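Local coordinates for SCO1 protein homolog (PDB 1XZO) that is needed to insert copper into the active site of cytochrome c oxidase and may also act in copper homeostasis or redox signalling, at residues A[9-14]-A[119-124]. Numbering follows the deposited sequence.
Sequences LNYEVE and SFKAIV. With CD (cadmium ion), chain D.
The Tyr11 ring is sandwiched between the aliphatic chain of Lys121 across the contact and, from its own segment, CB of Leu9. Over one face, shifted toward the rim, comes Lys121 CG, 3.5 Å from the ring centroid in a CH-pi contact only 17° off the normal; Leu9 CB sits above the centre of the opposite face. The lysine chain bends at chi2 (-64°) and runs on across the ring, bringing Lys121 CE within 3.6 Å of Tyr11 CD2. Its NZ turns to the carbonyl oxygen of Lys118 and offers the ring at most a weak cation-pi attraction. Obliquely to the ring lie the carbonyl oxygens of Ser119 and Phe120. In this thioredoxin-like fold the pairing joins edge strand 11-12, where Asn10 and Tyr11 form a G1 bulge opposite Val148, to the C-terminal end of helix 109-120, which Lys121 leaves with positive phi. Were Tyr11 an alanine, CG and CE of Lys121 would probably lose the ring face they lie on, and the chain would be held chiefly by the bond from NZ to Lys118 O. Farther along, Glu14 N donates an almost straight bond (2.9 Å, 175°) to Ser119 OG, and Val13 CG2 meets Phe120 CZ at 4.2 Å. Glu14 also grips a cadmium ion with both carboxylate oxygens.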
loop_
_atom_site.group_PDB
_atom_site.type_symbol
_atom_site.label_atom_id
_atom_site.label_comp_id
_atom_site.label_asym_id
_atom_site.label_seq_id
_atom_site.Cartn_x
_atom_site.Cartn_y
_atom_site.Cartn_z
ATOM N N LEU A 9 4.723 -7.816 13.757
ATOM C CA LEU A 9 3.578 -8.643 13.461
ATOM C C LEU A 9 4.051 -9.957 12.885
ATOM O O LEU A 9 3.484 -10.980 13.169
ATOM C CB LEU A 9 2.688 -7.968 12.455
ATOM C CG LEU A 9 1.902 -6.733 12.961
ATOM C CD1 LEU A 9 1.098 -6.222 11.856
ATOM C CD2 LEU A 9 1.032 -7.190 14.093
ATOM N N ASN A 10 5.119 -9.840 12.133
ATOM C CA ASN A 10 5.803 -10.937 11.479
ATOM C C ASN A 10 4.909 -11.747 10.547
ATOM O O ASN A 10 5.187 -12.934 10.369
ATOM C CB ASN A 10 6.529 -11.836 12.522
ATOM C CG ASN A 10 7.856 -11.219 13.060
ATOM O OD1 ASN A 10 8.394 -11.682 14.092
ATOM N ND2 ASN A 10 8.369 -10.174 12.393
ATOM N N TYR A 11 3.936 -11.144 9.862
ATOM C CA TYR A 11 3.166 -11.932 8.886
ATOM C C TYR A 11 3.932 -12.108 7.616
ATOM O O TYR A 11 4.811 -11.338 7.265
ATOM C CB TYR A 11 1.811 -11.398 8.500
ATOM C CG TYR A 11 0.927 -10.849 9.605
ATOM C CD1 TYR A 11 0.243 -9.656 9.386
ATOM C CD2 TYR A 11 0.783 -11.492 10.877
ATOM C CE1 TYR A 11 -0.612 -9.133 10.315
ATOM C CE2 TYR A 11 -0.098 -10.907 11.856
ATOM C CZ TYR A 11 -0.770 -9.740 11.527
ATOM O OH TYR A 11 -1.638 -9.072 12.366
ATOM N N GLU A 12 3.715 -13.226 6.962
ATOM C CA GLU A 12 4.497 -13.549 5.750
ATOM C C GLU A 12 3.699 -13.154 4.532
ATOM O O GLU A 12 2.617 -13.628 4.310
ATOM C CB GLU A 12 4.786 -15.069 5.688
ATOM C CG GLU A 12 5.851 -15.517 6.677
ATOM C CD GLU A 12 5.371 -15.663 8.142
ATOM O OE1 GLU A 12 4.401 -14.962 8.590
ATOM O OE2 GLU A 12 5.977 -16.486 8.883
ATOM N N VAL A 13 4.227 -12.226 3.754
ATOM C CA VAL A 13 3.535 -11.813 2.532
ATOM C C VAL A 13 3.619 -12.966 1.508
ATOM O O VAL A 13 4.654 -13.530 1.396
ATOM C CB VAL A 13 4.114 -10.564 1.916
ATOM C CG1 VAL A 13 3.378 -10.197 0.681
ATOM C CG2 VAL A 13 3.926 -9.335 2.934
ATOM N N GLU A 14 2.506 -13.297 0.954
ATOM C CA GLU A 14 2.502 -14.390 -0.063
ATOM C C GLU A 14 3.207 -13.917 -1.325
ATOM O O GLU A 14 3.203 -12.723 -1.663
ATOM C CB GLU A 14 1.095 -14.765 -0.332
ATOM C CG GLU A 14 0.402 -15.423 0.828
ATOM C CD GLU A 14 0.829 -16.861 1.002
ATOM O OE1 GLU A 14 0.691 -17.614 -0.007
ATOM O OE2 GLU A 14 1.314 -17.174 2.119
ATOM N N SER A 119 -1.700 -12.466 3.754
ATOM C CA SER A 119 -0.525 -11.651 3.908
ATOM C C SER A 119 -0.660 -10.634 5.044
ATOM O O SER A 119 0.303 -10.369 5.678
ATOM C CB SER A 119 -0.289 -10.844 2.646
ATOM O OG SER A 119 0.074 -11.807 1.572
ATOM N N PHE A 120 -1.813 -10.019 5.135
ATOM C CA PHE A 120 -1.968 -8.765 5.996
ATOM C C PHE A 120 -3.055 -8.914 7.032
ATOM O O PHE A 120 -3.270 -8.017 7.837
ATOM C CB PHE A 120 -2.289 -7.539 5.122
ATOM C CG PHE A 120 -1.171 -7.160 4.180
ATOM C CD1 PHE A 120 -1.288 -7.474 2.772
ATOM C CD2 PHE A 120 0.016 -6.548 4.609
ATOM C CE1 PHE A 120 -0.227 -7.231 1.897
ATOM C CE2 PHE A 120 1.025 -6.250 3.730
ATOM C CZ PHE A 120 0.873 -6.575 2.329
ATOM N N LYS A 121 -3.739 -10.046 7.006
ATOM C CA LYS A 121 -4.873 -10.357 7.854
ATOM C C LYS A 121 -5.975 -9.334 7.700
ATOM O O LYS A 121 -6.673 -9.033 8.632
ATOM C CB LYS A 121 -4.420 -10.602 9.344
ATOM C CG LYS A 121 -3.054 -11.272 9.524
ATOM C CD LYS A 121 -3.077 -12.646 8.964
ATOM C CE LYS A 121 -1.757 -13.353 9.042
ATOM N NZ LYS A 121 -1.802 -14.604 8.200
ATOM N N ALA A 122 -6.148 -8.848 6.471
ATOM C CA ALA A 122 -7.081 -7.785 6.081
ATOM C C ALA A 122 -8.208 -8.397 5.312
ATOM O O ALA A 122 -7.961 -9.277 4.450
ATOM C CB ALA A 122 -6.331 -6.743 5.159
ATOM N N ILE A 123 -9.411 -7.912 5.611
ATOM C CA ILE A 123 -10.621 -8.223 4.927
ATOM C C ILE A 123 -10.862 -7.104 3.962
ATOM O O ILE A 123 -11.362 -6.037 4.334
ATOM C CB ILE A 123 -11.830 -8.342 5.894
ATOM C CG1 ILE A 123 -11.544 -9.410 6.916
ATOM C CG2 ILE A 123 -13.052 -8.622 5.066
ATOM N N VAL A 124 -10.574 -7.342 2.689
ATOM C CA VAL A 124 -10.944 -6.389 1.647
ATOM C C VAL A 124 -12.158 -6.809 0.855
ATOM O O VAL A 124 -12.556 -7.992 0.759
ATOM C CB VAL A 124 -9.734 -6.039 0.754
ATOM C CG1 VAL A 124 -8.652 -5.545 1.586
ATOM C CG2 VAL A 124 -9.291 -7.222 -0.034
HETATM CD CD CD D . 1.849 -19.411 1.089
#